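Local coordinates for protein NleG5-1 effector (Enterobacteria phage YYZ-2008, PDB 5VGC) that probably acts as a ubiquitin-protein ligase delivered into host cells, carrying a RING/U-box-like domain at its C-terminal end, and binds calcium ions, at residues 142-156 / 165-177. The protein carries 1 engineered substitution. Sequence-based numbering, arbitrary orientation. Where two conformers were deposited one is given.
With CA (calcium ion), chain G.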
ATOM      1  N   THR A 142     -16.102 -15.977  29.146  1.00 22.25           N
ATOM      2  CA  THR A 142     -16.298 -16.492  27.776  1.00 23.71           C
ATOM      3  C   THR A 142     -15.576 -15.691  26.697  1.00 20.15           C
ATOM      4  O   THR A 142     -15.644 -14.472  26.676  1.00 20.48           O
ATOM      5  CB  THR A 142     -17.776 -16.547  27.386  1.00 26.55           C
ATOM      6  OG1 THR A 142     -18.287 -15.213  27.298  1.00 31.70           O
ATOM      7  CG2 THR A 142     -18.581 -17.363  28.405  1.00 29.89           C
ATOM      8  N   CYS A 143     -14.904 -16.407  25.795  1.00 19.12           N
ATOM      9  CA  CYS A 143     -14.130 -15.807  24.705  1.00 17.81           C
ATOM     10  C   CYS A 143     -15.005 -15.102  23.680  1.00 18.65           C
ATOM     11  O   CYS A 143     -16.015 -15.664  23.252  1.00 19.21           O
ATOM     12  CB  CYS A 143     -13.266 -16.879  24.034  1.00 18.64           C
ATOM     13  SG  CYS A 143     -12.488 -16.416  22.471  1.00 18.28           S
ATOM     14  N   PRO A 144     -14.628 -13.866  23.272  1.00  9.90           N
ATOM     15  CA  PRO A 144     -15.455 -13.149  22.265  1.00 10.00           C
ATOM     16  C   PRO A 144     -15.478 -13.804  20.887  1.00 14.68           C
ATOM     17  O   PRO A 144     -16.422 -13.564  20.130  1.00 16.33           O
ATOM     18  CB  PRO A 144     -14.830 -11.764  22.191  1.00  8.77           C
ATOM     19  CG  PRO A 144     -13.948 -11.644  23.385  1.00 11.93           C
ATOM     20  CD  PRO A 144     -13.488 -13.040  23.711  1.00 13.08           C
ATOM     21  N   VAL A 145     -14.467 -14.629  20.572  1.00 12.95           N
ATOM     22  CA  VAL A 145     -14.419 -15.356  19.319  1.00 13.16           C
ATOM     23  C   VAL A 145     -15.175 -16.684  19.436  1.00 17.00           C
ATOM     24  O   VAL A 145     -16.124 -16.902  18.692  1.00 26.11           O
ATOM     25  CB  VAL A 145     -12.958 -15.570  18.856  1.00 14.11           C
ATOM     26  CG1 VAL A 145     -12.902 -16.336  17.541  1.00 16.07           C
ATOM     27  CG2 VAL A 145     -12.247 -14.234  18.705  1.00 13.87           C
ATOM     28  N   THR A 146     -14.774 -17.573  20.342  1.00 17.84           N
ATOM     29  CA  THR A 146     -15.428 -18.910  20.429  1.00 22.51           C
ATOM     30  C   THR A 146     -16.815 -18.872  21.067  1.00 22.11           C
ATOM     31  O   THR A 146     -17.597 -19.800  20.857  1.00 25.25           O
ATOM     32  CB  THR A 146     -14.625 -19.927  21.250  1.00 17.60           C
ATOM     33  OG1 THR A 146     -14.384 -19.347  22.525  1.00 17.70           O
ATOM     34  CG2 THR A 146     -13.318 -20.267  20.564  1.00 16.99           C
ATOM     35  N   LEU A 147     -17.108 -17.826  21.846  1.00 20.16           N
ATOM     36  CA  LEU A 147     -18.345 -17.743  22.651  1.00 23.62           C
ATOM     37  C   LEU A 147     -18.433 -18.884  23.698  1.00 22.50           C
ATOM     38  O   LEU A 147     -19.516 -19.324  24.045  1.00 25.50           O
ATOM     39  CB  LEU A 147     -19.596 -17.693  21.762  1.00 23.72           C
ATOM     40  CG  LEU A 147     -19.616 -16.651  20.622  1.00 30.21           C
ATOM     41  CD1 LEU A 147     -20.853 -16.843  19.746  1.00 35.46           C
ATOM     42  CD2 LEU A 147     -19.559 -15.212  21.122  1.00 24.11           C
ATOM     43  N   CYS A 148     -17.272 -19.338  24.186  1.00 18.47           N
ATOM     44  CA  CYS A 148     -17.167 -20.409  25.178  1.00 17.85           C
ATOM     45  C   CYS A 148     -16.137 -20.030  26.207  1.00 13.23           C
ATOM     46  O   CYS A 148     -15.322 -19.173  25.973  1.00 10.74           O
ATOM     47  CB  CYS A 148     -16.708 -21.709  24.520  1.00 20.55           C
ATOM     48  SG  CYS A 148     -17.908 -22.433  23.426  1.00 36.52           S
ATOM     49  N   GLU A 149     -16.170 -20.689  27.349  1.00 16.33           N
ATOM     50  CA  GLU A 149     -15.078 -20.566  28.306  1.00 14.95           C
ATOM     51  C   GLU A 149     -13.933 -21.422  27.788  1.00 12.78           C
ATOM     52  O   GLU A 149     -14.112 -22.619  27.599  1.00 13.55           O
ATOM     53  CB  GLU A 149     -15.494 -21.014  29.711  1.00 15.66           C
ATOM     54  CG  GLU A 149     -14.413 -20.750  30.754  1.00 15.68           C
ATOM     55  CD  GLU A 149     -14.703 -21.391  32.073  1.00 19.98           C
ATOM     56  OE1 GLU A 149     -15.780 -21.089  32.603  1.00 21.82           O
ATOM     57  OE2 GLU A 149     -13.865 -22.187  32.585  1.00 47.45           O
ATOM     58  N   PRO A 150     -12.761 -20.814  27.551  1.00 12.39           N
ATOM     59  CA  PRO A 150     -11.617 -21.611  27.084  1.00 13.58           C
ATOM     60  C   PRO A 150     -10.972 -22.369  28.230  1.00 14.06           C
ATOM     61  O   PRO A 150     -11.094 -21.955  29.377  1.00 14.45           O
ATOM     62  CB  PRO A 150     -10.657 -20.548  26.541  1.00 12.20           C
ATOM     63  CG  PRO A 150     -10.949 -19.354  27.370  1.00 11.88           C
ATOM     64  CD  PRO A 150     -12.412 -19.384  27.686  1.00 11.14           C
ATOM     65  N   GLU A 151     -10.302 -23.474  27.916  1.00 15.99           N
ATOM     66  CA  GLU A 151      -9.479 -24.190  28.895  1.00 17.34           C
ATOM     67  C   GLU A 151      -8.151 -23.496  29.107  1.00 17.68           C
ATOM     68  O   GLU A 151      -7.748 -23.196  30.251  1.00 19.55           O
ATOM     69  CB  GLU A 151      -9.300 -25.628  28.464  1.00 21.04           C
ATOM     70  CG  GLU A 151     -10.603 -26.455  28.296  1.00 22.33           C
ATOM     71  CD  GLU A 151     -11.827 -26.054  29.148  1.00 26.96           C
ATOM     72  OE1 GLU A 151     -12.810 -25.539  28.536  1.00 20.91           O
ATOM     73  OE2 GLU A 151     -11.842 -26.246  30.423  1.00 26.93           O
ATOM     74  N   ASP A 152      -7.480 -23.221  27.996  1.00 26.98           N
ATOM     75  CA  ASP A 152      -6.301 -22.346  27.973  1.00 21.78           C
ATOM     76  C   ASP A 152      -6.698 -20.975  27.485  1.00 15.42           C
ATOM     77  O   ASP A 152      -7.135 -20.823  26.345  1.00 20.03           O
ATOM     78  CB  ASP A 152      -5.217 -22.948  27.079  1.00 29.27           C
ATOM     79  CG  ASP A 152      -4.779 -24.304  27.575  1.00 30.14           C
ATOM     80  OD1 ASP A 152      -4.361 -24.374  28.755  1.00 38.95           O
ATOM     81  OD2 ASP A 152      -4.855 -25.286  26.808  1.00 35.92           O
ATOM     82  N   GLY A 153      -6.545 -19.982  28.355  1.00 13.18           N
ATOM     83  CA  GLY A 153      -6.984 -18.633  28.057  1.00 11.35           C
ATOM     84  C   GLY A 153      -5.818 -17.671  27.987  1.00 13.08           C
ATOM     85  O   GLY A 153      -4.766 -17.937  28.564  1.00 19.95           O
ATOM     86  N   VAL A 154      -6.013 -16.557  27.277  1.00 12.60           N
ATOM     87  CA  VAL A 154      -5.005 -15.502  27.154  1.00 13.63           C
ATOM     88  C   VAL A 154      -5.665 -14.124  27.271  1.00 15.26           C
ATOM     89  O   VAL A 154      -6.749 -13.890  26.673  1.00 12.46           O
ATOM     90  CB  VAL A 154      -4.292 -15.546  25.794  1.00 16.92           C
ATOM     91  CG1 VAL A 154      -3.187 -14.499  25.728  1.00 25.85           C
ATOM     92  CG2 VAL A 154      -3.714 -16.926  25.494  1.00 17.60           C
ATOM     93  N   PHE A 155      -5.021 -13.220  28.030  1.00 13.13           N
ATOM     94  CA  PHE A 155      -5.548 -11.866  28.201  1.00 15.46           C
ATOM     95  C   PHE A 155      -5.077 -10.996  27.042  1.00 16.97           C
ATOM     96  O   PHE A 155      -3.877 -10.954  26.764  1.00 17.02           O
ATOM     97  CB  PHE A 155      -5.073 -11.215  29.522  1.00 17.89           C
ATOM     98  CG  PHE A 155      -5.866 -11.610  30.748  1.00 19.99           C
ATOM     99  CD1 PHE A 155      -7.248 -11.723  30.728  1.00 16.80           C
ATOM    100  CD2 PHE A 155      -5.213 -11.841  31.947  1.00 30.44           C
ATOM    101  CE1 PHE A 155      -7.954 -12.067  31.883  1.00 16.55           C
ATOM    102  CE2 PHE A 155      -5.916 -12.200  33.088  1.00 25.96           C
ATOM    103  CZ  PHE A 155      -7.287 -12.310  33.056  1.00 16.22           C
ATOM    104  N   MET A 156      -6.005 -10.297  26.380  1.00 15.44           N
ATOM    105  CA  MET A 156      -5.599  -9.320  25.348  1.00 15.13           C
ATOM    106  C   MET A 156      -6.281  -7.979  25.564  1.00 12.52           C
ATOM    107  O   MET A 156      -7.491  -7.918  25.831  1.00 12.72           O
ATOM    108  CB  MET A 156      -5.913  -9.818  23.928  1.00 14.91           C
ATOM    109  CG  MET A 156      -5.415  -8.889  22.828  1.00 16.58           C
ATOM    110  SD  MET A 156      -5.830  -9.464  21.177  1.00 15.69           S
ATOM    111  CE  MET A 156      -4.369 -10.345  20.784  1.00 19.40           C
ATOM    112  N   CYS A 165      -8.587  -5.415  29.326  1.00 32.06           N
ATOM    113  CA  CYS A 165      -8.351  -6.610  28.530  1.00 28.34           C
ATOM    114  C   CYS A 165      -9.460  -7.609  28.677  1.00 24.20           C
ATOM    115  O   CYS A 165     -10.267  -7.560  29.616  1.00 24.51           O
ATOM    116  CB  CYS A 165      -7.008  -7.258  28.845  1.00 30.00           C
ATOM    117  SG  CYS A 165      -6.561  -7.221  30.550  1.00 53.67           S
ATOM    118  N   MET A 166      -9.491  -8.516  27.706  1.00 20.63           N
ATOM    119  CA  MET A 166     -10.465  -9.580  27.700  1.00 18.22           C
ATOM    120  C   MET A 166      -9.775 -10.901  27.557  1.00 14.42           C
ATOM    121  O   MET A 166      -8.637 -10.985  27.069  1.00 13.72           O
ATOM    122  CB  MET A 166     -11.482  -9.346  26.602  1.00 19.88           C
ATOM    123  CG  MET A 166     -12.356  -8.126  26.914  1.00 26.00           C
ATOM    124  SD  MET A 166     -14.021  -8.219  26.246  1.00 46.15           S
ATOM    125  CE  MET A 166     -13.745  -8.047  24.494  1.00 39.55           C
ATOM    126  N   LEU A 167     -10.479 -11.921  28.020  1.00 14.09           N
ATOM    127  CA  LEU A 167     -10.007 -13.288  28.011  1.00 12.96           C
ATOM    128  C   LEU A 167     -10.390 -13.920  26.680  1.00 11.07           C
ATOM    129  O   LEU A 167     -11.561 -13.967  26.356  1.00 11.44           O
ATOM    130  CB  LEU A 167     -10.643 -14.076  29.164  1.00 14.79           C
ATOM    131  CG  LEU A 167     -10.248 -15.554  29.253  1.00 15.47           C
ATOM    132  CD1 LEU A 167      -8.737 -15.672  29.462  1.00 15.70           C
ATOM    133  CD2 LEU A 167     -11.022 -16.248  30.370  1.00 19.02           C
ATOM    134  N   TYR A 168      -9.400 -14.402  25.933  1.00  9.76           N
ATOM    135  CA  TYR A 168      -9.633 -15.112  24.675  1.00  9.25           C
ATOM    136  C   TYR A 168      -9.125 -16.551  24.769  1.00 10.96           C
ATOM    137  O   TYR A 168      -8.205 -16.863  25.555  1.00 12.91           O
ATOM    138  CB  TYR A 168      -8.909 -14.409  23.500  1.00  8.46           C
ATOM    139  CG  TYR A 168      -9.408 -13.008  23.220  1.00  9.39           C
ATOM    140  CD1 TYR A 168      -9.038 -11.950  24.015  1.00 11.08           C
ATOM    141  CD2 TYR A 168     -10.231 -12.745  22.148  1.00 10.47           C
ATOM    142  CE1 TYR A 168      -9.491 -10.674  23.780  1.00 14.32           C
ATOM    143  CE2 TYR A 168     -10.694 -11.460  21.901  1.00 15.03           C
ATOM    144  CZ  TYR A 168     -10.305 -10.421  22.736  1.00 14.90           C
ATOM    145  OH  TYR A 168     -10.743  -9.123  22.547  1.00 18.93           O
ATOM    146  N   ASP A 169      -9.715 -17.407  23.944  1.00 12.61           N
ATOM    147  CA  ASP A 169      -9.209 -18.750  23.708  1.00 15.66           C
ATOM    148  C   ASP A 169      -7.879 -18.657  22.940  1.00 16.83           C
ATOM    149  O   ASP A 169      -7.787 -18.058  21.828  1.00 12.86           O
ATOM    150  CB  ASP A 169     -10.225 -19.587  22.920  1.00 20.55           C
ATOM    151  CG  ASP A 169      -9.949 -21.085  22.995  1.00 19.86           C
ATOM    152  OD1 ASP A 169      -8.860 -21.516  22.587  1.00 19.73           O
ATOM    153  OD2 ASP A 169     -10.840 -21.842  23.449  1.00 37.72           O
ATOM    154  N   LYS A 170      -6.862 -19.279  23.549  1.00 19.26           N
ATOM    155  CA  LYS A 170      -5.515 -19.333  22.994  1.00 17.57           C
ATOM    156  C   LYS A 170      -5.512 -19.695  21.501  1.00 14.74           C
ATOM    157  O   LYS A 170      -4.899 -18.988  20.663  1.00 19.94           O
ATOM    158  CB  LYS A 170      -4.703 -20.350  23.783  1.00 17.82           C
ATOM    159  CG  LYS A 170      -3.226 -20.432  23.422  1.00 19.48           C
ATOM    160  CD  LYS A 170      -2.602 -21.602  24.142  1.00 23.56           C
ATOM    161  CE  LYS A 170      -1.189 -21.800  23.643  1.00 27.49           C
ATOM    162  NZ  LYS A 170      -0.596 -23.066  24.138  1.00 32.33           N
ATOM    163  N   MET A 171      -6.202 -20.789  21.175  0.50 18.28           N
ATOM    164  CA  MET A 171      -6.312 -21.274  19.799  0.50 24.17           C
ATOM    165  C   MET A 171      -6.908 -20.199  18.884  0.50 25.77           C
ATOM    166  O   MET A 171      -6.460 -20.035  17.729  0.50 25.59           O
ATOM    167  CB  MET A 171      -7.155 -22.566  19.733  0.50 29.90           C
ATOM    168  CG  MET A 171      -6.561 -23.781  20.461  0.50 44.84           C
ATOM    169  SD  MET A 171      -7.531 -25.330  20.507  0.50 48.09           S
ATOM    170  CE  MET A 171      -8.755 -24.935  21.754  0.50 36.84           C
ATOM    171  N   ALA A 172      -7.904 -19.465  19.403  1.00 23.21           N
ATOM    172  CA  ALA A 172      -8.541 -18.382  18.658  1.00 20.59           C
ATOM    173  C   ALA A 172      -7.547 -17.260  18.421  1.00 24.78           C
ATOM    174  O   ALA A 172      -7.446 -16.745  17.307  1.00 20.74           O
ATOM    175  CB  ALA A 172      -9.755 -17.858  19.395  1.00 25.22           C
ATOM    176  N   LEU A 173      -6.809 -16.886  19.468  1.00 17.17           N
ATOM    177  CA  LEU A 173      -5.788 -15.837  19.300  1.00 14.31           C
ATOM    178  C   LEU A 173      -4.705 -16.234  18.261  1.00 12.39           C
ATOM    179  O   LEU A 173      -4.317 -15.427  17.372  1.00 11.79           O
ATOM    180  CB  LEU A 173      -5.145 -15.486  20.647  1.00 14.87           C
ATOM    181  CG  LEU A 173      -4.804 -14.016  20.856  1.00 24.75           C
ATOM    182  CD1 LEU A 173      -6.052 -13.156  20.699  1.00 32.18           C
ATOM    183  CD2 LEU A 173      -4.180 -13.857  22.234  1.00 29.44           C
ATOM    184  N   ILE A 174      -4.243 -17.485  18.379  1.00 12.99           N
ATOM    185  CA  ILE A 174      -3.330 -18.045  17.385  1.00 13.75           C
ATOM    186  C   ILE A 174      -3.909 -17.958  15.950  1.00 15.01           C
ATOM    187  O   ILE A 174      -3.188 -17.561  14.990  1.00 15.70           O
ATOM    188  CB  ILE A 174      -2.907 -19.471  17.744  1.00 15.88           C
ATOM    189  CG1 ILE A 174      -1.954 -19.400  18.958  1.00 16.65           C
ATOM    190  CG2 ILE A 174      -2.204 -20.152  16.540  1.00 17.98           C
ATOM    191  CD1 ILE A 174      -1.642 -20.733  19.606  1.00 19.16           C
ATOM    192  N   HIS A 175      -5.187 -18.305  15.808  0.50 13.40           N
ATOM    193  CA  HIS A 175      -5.888 -18.180  14.535  0.50 13.24           C
ATOM    194  C   HIS A 175      -5.969 -16.730  14.048  0.50 14.66           C
ATOM    195  O   HIS A 175      -5.742 -16.469  12.861  0.50 17.70           O
ATOM    196  CB  HIS A 175      -7.285 -18.775  14.637  0.50 12.95           C
ATOM    197  CG  HIS A 175      -8.081 -18.682  13.376  0.50 13.74           C
ATOM    198  ND1 HIS A 175      -9.089 -17.760  13.202  0.50 13.33           N
ATOM    199  CD2 HIS A 175      -8.033 -19.411  12.236  0.50 16.01           C
ATOM    200  CE1 HIS A 175      -9.625 -17.918  12.004  0.50 16.07           C
ATOM    201  NE2 HIS A 175      -9.005 -18.916  11.400  0.50 17.79           N
ATOM    202  N   LEU A 176      -6.278 -15.794  14.942  1.00 11.91           N
ATOM    203  CA  LEU A 176      -6.342 -14.370  14.568  1.00 13.29           C
ATOM    204  C   LEU A 176      -4.981 -13.867  14.102  1.00 18.01           C
ATOM    205  O   LEU A 176      -4.897 -13.161  13.061  1.00 23.43           O
ATOM    206  CB  LEU A 176      -6.810 -13.477  15.718  1.00 11.76           C
ATOM    207  CG  LEU A 176      -8.242 -13.645  16.210  1.00 10.93           C
ATOM    208  CD1 LEU A 176      -8.484 -12.786  17.446  1.00 12.85           C
ATOM    209  CD2 LEU A 176      -9.250 -13.323  15.145  1.00 12.07           C
ATOM    210  N   VAL A 177      -3.934 -14.219  14.860  1.00 13.59           N
ATOM    211  CA  VAL A 177      -2.588 -13.753  14.515  1.00 16.14           C
ATOM    212  C   VAL A 177      -2.104 -14.401  13.200  1.00 14.80           C
ATOM    213  O   VAL A 177      -1.665 -13.687  12.270  1.00 14.59           O
ATOM    214  CB  VAL A 177      -1.592 -13.992  15.678  1.00 26.28           C
ATOM    215  CG1 VAL A 177      -0.140 -13.783  15.242  1.00 47.17           C
ATOM    216  CG2 VAL A 177      -1.934 -13.079  16.831  1.00 23.40           C
TER
HETATM  217 CA    CA G 305     -13.841 -26.326  31.931  0.50  8.43          CA
HETATM  218  O   HOH W   1     -13.867 -12.499  27.224  1.00 19.05           O
HETATM  219  O   HOH W   2     -10.165 -24.016  25.138  1.00 28.39           O
HETATM  220  O   HOH W   3      -9.600  -7.265  23.993  1.00  2.77           O
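The Tyr168 ring lies between Pro144, whose CD makes a CH-pi contact over one face 3.9 Å from the ring centroid, and Met156, whose SD sits more distantly above the opposite face. The contact as a whole joins a loop, an antiparallel beta hairpin and the helix after it, consistent with the RING/U-box-like core of NleG effectors. Val145 CG2 and a water occupy the edge of the Tyr168 ring; that water receives the Tyr168 hydroxyl hydrogen and donates to Met156 O. The Phe155 ring has Met166 O at its edge and Cys165 SG set obliquely; Phe127 and Phe210 also meet it.

Strands 152-156 and 165-169 pair through reciprocal backbone bonds, Val154 with Tyr168 and Met156 with Met166, while Lys170 N reaches Asp152 O at 3.2 Å. Val154, Met156 and Tyr168 share one face of the hairpin. There Val154 CG1 touches Leu173 CD2 at 3.7 Å, and the extended Met156 chain, CG anti to the backbone N (chi1 -176°), bends near its end to lay CE against Leu173. Ile122 of helix 111-125 also covers Leu173.

Asp169 caps helix 170-177, its OD1 weakly accepting from Met171 N. OD2 takes a hydrogen from a water that also accepts from Glu151 N, next to the Glu151 carboxylate that shares calcium with Glu130. On the loop, Val145 CG1 rests on Ala172 CB. The sulfur of buried Cys143 accepts three backbone N-H groups: from its own loop, Val145 N in a bent, weak bond and Thr146 N nearly straight (169°), and from across the contact Asp169 N, which meets SG at 3.3 Å and 177°.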